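Local coordinates for protein arginine decarboxylase (PDB 3NZP) that probably catalyses the pyridoxal-phosphate-dependent decarboxylation of arginine to agmatine, a step in polyamine biosynthesis, at residues Leu529-Thr534 with Glu552-Leu557; Leu49-Leu54 with Ala536-Asn541. One frame throughout, in Å; residues are numbered along the deposited sequence.

How the contacts relate
Both contacts involve strand 534-540 of the mixed beta sheet. Contact 1 joins the segments that flank the hairpin 534-540/545-551 at its base. Contact 2 pairs the next part of the same strand with strand 47-50, from the N-terminal part of the chain. Their centres are 22 Å apart, but they touch where His-532 NE2 packs 4.3 Å from Arg-50 NH2. Glu-521 links them further: OE1 bonds to His-532 and OE2 forms a salt bridge to Arg-50. The side chain of Arg-50 is about 11 Å from that of Tyr-519, which binds pyridoxal phosphate. Contact 1 lies away from the cofactor site, although Leu-529, Phe-530 and Ile-556 of its segments pack against the second subunit.

Contact 1 of 2, residues Leu529-Thr534 with Glu552-Leu557; sequences LFTHPT and EAQSIL
Thr-534 and Ala-553 make the close part of this contact. Ala-553 N donates to Thr-534 OG1 over 2.9 Å, with a bent N-H...O angle of 140°. The chi1 of Thr-534, -67°, sets OG1 beside its own backbone N and turns it to the facing chain. The same oxygen lies 3.5 Å from Glu-552 CA, and the threonine methyl CG2 also rests near that CA. Ala-553 CB points toward the loop 529-534. It sits 3.7 Å from His-532 O and 3.6 Å from Thr-534 OG1, so the methyl touches both His-532 and Thr-534.

His-532 is fixed within its own loop. Its ND1 donates to a lone pair of Pro-533 O, 2.7 Å away in the carbonyl plane, but the bond is bent and the oxygen is tilted from the plane of the ring. NE2 is bonded to Glu-521 OE1. The two bonds would be consistent with an imidazole protonated at both nitrogens.

Further along, the chains draw apart. The CA atoms of Thr-531 and Gln-554 are 6.7 Å from each other, against 4.5 Å for Thr-534 and Ala-553. Here the side chains cross at about a right angle. Thr-531 CG2 meets Gln-554 OE1 at 3.6 Å, a van der Waals touch, while OG1 lies near Gln-554 CB. The amide nitrogen NE2 of Gln-554 is bonded to Asp-562 of the following helix, 556-562, whose N-cap is Ser-555. At the other edge the CB of Glu-552 points away from the loop, and this residue is exposed.

The Ala-553 to Thr-534 bond ties the start of strand 534-540 to the link between strand 545-551 and helix 556-562. Thr-534 OG1 accepts the one hydrogen bond across the contact, and van der Waals touches make up the rest.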
loop_
_atom_site.group_PDB
_atom_site.type_symbol
_atom_site.label_atom_id
_atom_site.label_comp_id
_atom_site.label_asym_id
_atom_site.label_seq_id
_atom_site.Cartn_x
_atom_site.Cartn_y
_atom_site.Cartn_z
ATOM N N LEU B 529 -2.498 9.140 -8.949
ATOM C CA LEU B 529 -1.455 9.300 -9.969
ATOM C C LEU B 529 -0.304 10.207 -9.554
ATOM O O LEU B 529 0.507 10.588 -10.398
ATOM C CB LEU B 529 -2.051 9.797 -11.298
ATOM C CG LEU B 529 -2.829 8.745 -12.090
ATOM C CD1 LEU B 529 -3.442 9.326 -13.357
ATOM C CD2 LEU B 529 -1.875 7.609 -12.427
ATOM N N PHE B 530 -0.223 10.559 -8.271
ATOM C CA PHE B 530 0.879 11.409 -7.815
ATOM C C PHE B 530 2.138 10.555 -7.864
ATOM O O PHE B 530 2.374 9.738 -6.975
ATOM C CB PHE B 530 0.641 11.920 -6.379
ATOM C CG PHE B 530 -0.447 12.955 -6.269
ATOM C CD1 PHE B 530 -1.727 12.602 -5.856
ATOM C CD2 PHE B 530 -0.201 14.279 -6.618
ATOM C CE1 PHE B 530 -2.752 13.556 -5.799
ATOM C CE2 PHE B 530 -1.218 15.242 -6.565
ATOM C CZ PHE B 530 -2.494 14.877 -6.157
ATOM N N THR B 531 2.940 10.732 -8.911
ATOM C CA THR B 531 4.159 9.937 -9.062
ATOM C C THR B 531 5.254 10.289 -8.072
ATOM O O THR B 531 5.194 11.315 -7.393
ATOM C CB THR B 531 4.754 10.058 -10.484
ATOM O OG1 THR B 531 5.247 11.391 -10.693
ATOM C CG2 THR B 531 3.695 9.717 -11.535
ATOM N N HIS B 532 6.254 9.416 -7.999
ATOM C CA HIS B 532 7.378 9.599 -7.089
ATOM C C HIS B 532 7.858 11.052 -7.207
ATOM O O HIS B 532 8.001 11.583 -8.308
ATOM C CB HIS B 532 8.484 8.594 -7.450
ATOM C CG HIS B 532 9.627 8.559 -6.481
ATOM N ND1 HIS B 532 10.208 9.700 -5.969
ATOM C CD2 HIS B 532 10.357 7.521 -6.002
ATOM C CE1 HIS B 532 11.248 9.369 -5.225
ATOM N NE2 HIS B 532 11.361 8.052 -5.230
ATOM N N PRO B 533 8.072 11.721 -6.067
ATOM C CA PRO B 533 8.526 13.108 -6.090
ATOM C C PRO B 533 9.962 13.225 -6.569
ATOM O O PRO B 533 10.664 12.227 -6.675
ATOM C CB PRO B 533 8.346 13.551 -4.634
ATOM C CG PRO B 533 8.551 12.296 -3.870
ATOM C CD PRO B 533 7.809 11.275 -4.690
ATOM N N THR B 534 10.395 14.439 -6.882
ATOM C CA THR B 534 11.761 14.617 -7.337
ATOM C C THR B 534 12.710 14.198 -6.220
ATOM O O THR B 534 12.487 14.522 -5.057
ATOM C CB THR B 534 12.041 16.075 -7.695
ATOM O OG1 THR B 534 11.265 16.443 -8.838
ATOM C CG2 THR B 534 13.505 16.269 -7.995
ATOM N N GLU B 552 14.084 14.323 -11.675
ATOM C CA GLU B 552 12.912 15.168 -11.671
ATOM C C GLU B 552 11.632 14.336 -11.739
ATOM O O GLU B 552 11.613 13.257 -12.333
ATOM C CB GLU B 552 13.011 16.149 -12.846
ATOM C CG GLU B 552 12.007 17.277 -12.865
ATOM C CD GLU B 552 12.484 18.404 -13.744
ATOM O OE1 GLU B 552 13.280 18.116 -14.664
ATOM O OE2 GLU B 552 12.078 19.563 -13.525
ATOM N N ALA B 553 10.572 14.829 -11.107
ATOM C CA ALA B 553 9.290 14.136 -11.087
ATOM C C ALA B 553 8.648 14.090 -12.473
ATOM O O ALA B 553 8.652 15.087 -13.203
ATOM C CB ALA B 553 8.362 14.823 -10.114
ATOM N N GLN B 554 8.091 12.934 -12.832
ATOM C CA GLN B 554 7.447 12.745 -14.138
ATOM C C GLN B 554 6.412 13.797 -14.505
ATOM O O GLN B 554 5.763 14.381 -13.640
ATOM C CB GLN B 554 6.736 11.400 -14.187
ATOM C CG GLN B 554 7.598 10.229 -14.498
ATOM C CD GLN B 554 6.768 9.036 -14.915
ATOM O OE1 GLN B 554 5.753 8.706 -14.272
ATOM N NE2 GLN B 554 7.181 8.379 -15.999
ATOM N N SER B 555 6.234 14.032 -15.794
ATOM C CA SER B 555 5.223 14.988 -16.207
ATOM C C SER B 555 3.932 14.201 -16.346
ATOM O O SER B 555 3.950 12.972 -16.509
ATOM C CB SER B 555 5.573 15.613 -17.558
ATOM O OG SER B 555 5.405 14.667 -18.596
ATOM N N ILE B 556 2.809 14.909 -16.287
ATOM C CA ILE B 556 1.496 14.280 -16.424
ATOM C C ILE B 556 1.494 13.330 -17.620
ATOM O O ILE B 556 1.060 12.183 -17.519
ATOM C CB ILE B 556 0.426 15.351 -16.631
ATOM C CG1 ILE B 556 0.211 16.114 -15.341
ATOM C CG2 ILE B 556 -0.877 14.710 -17.056
ATOM C CD1 ILE B 556 -0.717 17.261 -15.543
ATOM N N LEU B 557 1.992 13.838 -18.744
ATOM C CA LEU B 557 2.087 13.077 -19.984
ATOM C C LEU B 557 2.832 11.763 -19.764
ATOM O O LEU B 557 2.345 10.702 -20.144
ATOM C CB LEU B 557 2.807 13.908 -21.042
ATOM C CG LEU B 557 2.107 14.007 -22.398
ATOM C CD1 LEU B 557 0.634 14.231 -22.182
ATOM C CD2 LEU B 557 2.708 15.145 -23.214
#

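Contact 2 of 2, residues Leu49-Leu54 with Ala536-Asn541; sequences LRFPHL and AIISIN
Arg-50 is held to the facing strand by both of its backbone polar atoms. Its N donates to Ala-536 O over 2.9 Å, and its O accepts from Ile-538 N over 2.8 Å. One residue thus bridges two alternate residues of its partner, the pattern of a parallel pair. CA-H...O contacts from Leu-49 to Ala-536 O and from Ile-537 to Arg-50 O lie beside these bonds. The guanidinium group is held elsewhere, by salt bridges from NH1 to Glu-521 and from NE to Glu-535. NH1 is also bonded to His-329.

Leu-49 and Ala-536 share one face of the sheet, and Leu-49 CD2 is 4.0 Å from Ala-536 CB. Helix 31-40 packs on that face through Leu-38. Arg-50 and Ile-537 lie on the other face.

Beyond Arg-50 the pairing with strand 534-540 ends. Phe-51 CG lies beside its own backbone N (chi1 -67°), which lays the ring along Ile-538, the two side chains pointing the same way. Phe-51 CE1 is 3.5 Å from Ile-538 CB. The ring is met obliquely there and by Ile-540 CD1. Pro-52 crosses Ile-537 at about a right angle, and Pro-52 CG is 3.5 Å from Ile-537 CG2.

Phe-51 is the N-cap of helix 52-72, which leads on to the first barrel strand, 79-84. Such pairing of N-terminal and C-terminal strands is characteristic of the beta domain beside the TIM barrel in fold-type III decarboxylases.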
loop_
_atom_site.group_PDB
_atom_site.type_symbol
_atom_site.label_atom_id
_atom_site.label_comp_id
_atom_site.label_asym_id
_atom_site.label_seq_id
_atom_site.Cartn_x
_atom_site.Cartn_y
_atom_site.Cartn_z
ATOM N N LEU B 49 15.192 13.650 -0.357
ATOM C CA LEU B 49 16.641 13.828 -0.323
ATOM C C LEU B 49 17.329 12.594 0.235
ATOM O O LEU B 49 16.864 12.007 1.212
ATOM C CB LEU B 49 17.020 15.033 0.532
ATOM C CG LEU B 49 16.401 16.343 0.046
ATOM C CD1 LEU B 49 16.875 17.512 0.900
ATOM C CD2 LEU B 49 16.796 16.546 -1.397
ATOM N N ARG B 50 18.428 12.193 -0.399
ATOM C CA ARG B 50 19.197 11.043 0.052
ATOM C C ARG B 50 20.567 11.533 0.506
ATOM O O ARG B 50 21.249 12.275 -0.214
ATOM C CB ARG B 50 19.385 10.026 -1.070
ATOM C CG ARG B 50 18.154 9.277 -1.488
ATOM C CD ARG B 50 18.522 8.203 -2.518
ATOM N NE ARG B 50 17.401 7.873 -3.404
ATOM C CZ ARG B 50 16.262 7.309 -3.007
ATOM N NH1 ARG B 50 16.081 7.000 -1.727
ATOM N NH2 ARG B 50 15.302 7.071 -3.892
ATOM N N PHE B 51 20.966 11.111 1.698
ATOM C CA PHE B 51 22.254 11.494 2.257
ATOM C C PHE B 51 23.151 10.268 2.397
ATOM O O PHE B 51 23.123 9.571 3.417
ATOM C CB PHE B 51 22.044 12.153 3.619
ATOM C CG PHE B 51 21.344 13.473 3.543
ATOM C CD1 PHE B 51 22.037 14.618 3.157
ATOM C CD2 PHE B 51 19.992 13.577 3.864
ATOM C CE1 PHE B 51 21.402 15.846 3.094
ATOM C CE2 PHE B 51 19.338 14.804 3.803
ATOM C CZ PHE B 51 20.047 15.946 3.418
ATOM N N PRO B 52 23.966 9.989 1.371
ATOM C CA PRO B 52 24.867 8.841 1.393
ATOM C C PRO B 52 25.650 8.743 2.695
ATOM O O PRO B 52 25.858 7.649 3.217
ATOM C CB PRO B 52 25.776 9.088 0.199
ATOM C CG PRO B 52 24.906 9.839 -0.734
ATOM C CD PRO B 52 24.204 10.806 0.175
ATOM N N HIS B 53 26.082 9.878 3.230
ATOM C CA HIS B 53 26.837 9.867 4.474
ATOM C C HIS B 53 26.126 9.088 5.580
ATOM O O HIS B 53 26.752 8.311 6.304
ATOM C CB HIS B 53 27.117 11.299 4.949
ATOM C CG HIS B 53 27.583 11.378 6.369
ATOM N ND1 HIS B 53 26.780 11.842 7.391
ATOM C CD2 HIS B 53 28.753 11.011 6.946
ATOM C CE1 HIS B 53 27.436 11.759 8.535
ATOM N NE2 HIS B 53 28.635 11.259 8.293
ATOM N N LEU B 54 24.822 9.302 5.712
ATOM C CA LEU B 54 24.042 8.609 6.727
ATOM C C LEU B 54 24.141 7.103 6.515
ATOM O O LEU B 54 24.241 6.331 7.471
ATOM C CB LEU B 54 22.581 9.061 6.664
ATOM C CG LEU B 54 22.166 10.161 7.650
ATOM C CD1 LEU B 54 23.284 11.144 7.811
ATOM C CD2 LEU B 54 20.904 10.862 7.148
ATOM N N ALA B 536 16.913 13.812 -4.915
ATOM C CA ALA B 536 18.258 14.306 -5.155
ATOM C C ALA B 536 19.197 13.694 -4.136
ATOM O O ALA B 536 18.802 13.466 -2.994
ATOM C CB ALA B 536 18.280 15.826 -5.039
ATOM N N ILE B 537 20.433 13.432 -4.551
ATOM C CA ILE B 537 21.443 12.851 -3.668
ATOM C C ILE B 537 22.398 13.927 -3.180
ATOM O O ILE B 537 23.129 14.511 -3.974
ATOM C CB ILE B 537 22.235 11.795 -4.403
ATOM C CG1 ILE B 537 21.263 10.740 -4.923
ATOM C CG2 ILE B 537 23.314 11.216 -3.490
ATOM C CD1 ILE B 537 21.903 9.743 -5.837
ATOM N N ILE B 538 22.401 14.182 -1.874
ATOM C CA ILE B 538 23.260 15.218 -1.309
ATOM C C ILE B 538 24.573 14.694 -0.739
ATOM O O ILE B 538 24.576 13.889 0.195
ATOM C CB ILE B 538 22.526 15.987 -0.197
ATOM C CG1 ILE B 538 21.156 16.426 -0.698
ATOM C CG2 ILE B 538 23.318 17.204 0.203
ATOM C CD1 ILE B 538 21.210 17.118 -2.037
ATOM N N SER B 539 25.686 15.158 -1.303
ATOM C CA SER B 539 27.007 14.750 -0.842
ATOM C C SER B 539 27.561 15.809 0.090
ATOM O O SER B 539 27.372 16.999 -0.132
ATOM C CB SER B 539 27.950 14.573 -2.025
ATOM O OG SER B 539 29.184 14.035 -1.587
ATOM N N ILE B 540 28.257 15.389 1.133
ATOM C CA ILE B 540 28.792 16.353 2.079
ATOM C C ILE B 540 30.270 16.110 2.355
ATOM O O ILE B 540 30.710 14.961 2.458
ATOM C CB ILE B 540 28.015 16.275 3.407
ATOM C CG1 ILE B 540 26.507 16.368 3.158
ATOM C CG2 ILE B 540 28.415 17.410 4.303
ATOM C CD1 ILE B 540 25.670 16.271 4.430
ATOM N N ASN B 541 31.040 17.190 2.470
ATOM C CA ASN B 541 32.476 17.085 2.762
ATOM C C ASN B 541 32.938 18.299 3.565
ATOM O O ASN B 541 32.110 19.079 4.043
ATOM C CB ASN B 541 33.287 16.962 1.469
ATOM C CG ASN B 541 33.253 18.223 0.637
ATOM O OD1 ASN B 541 32.393 19.085 0.825
ATOM N ND2 ASN B 541 34.187 18.334 -0.304
#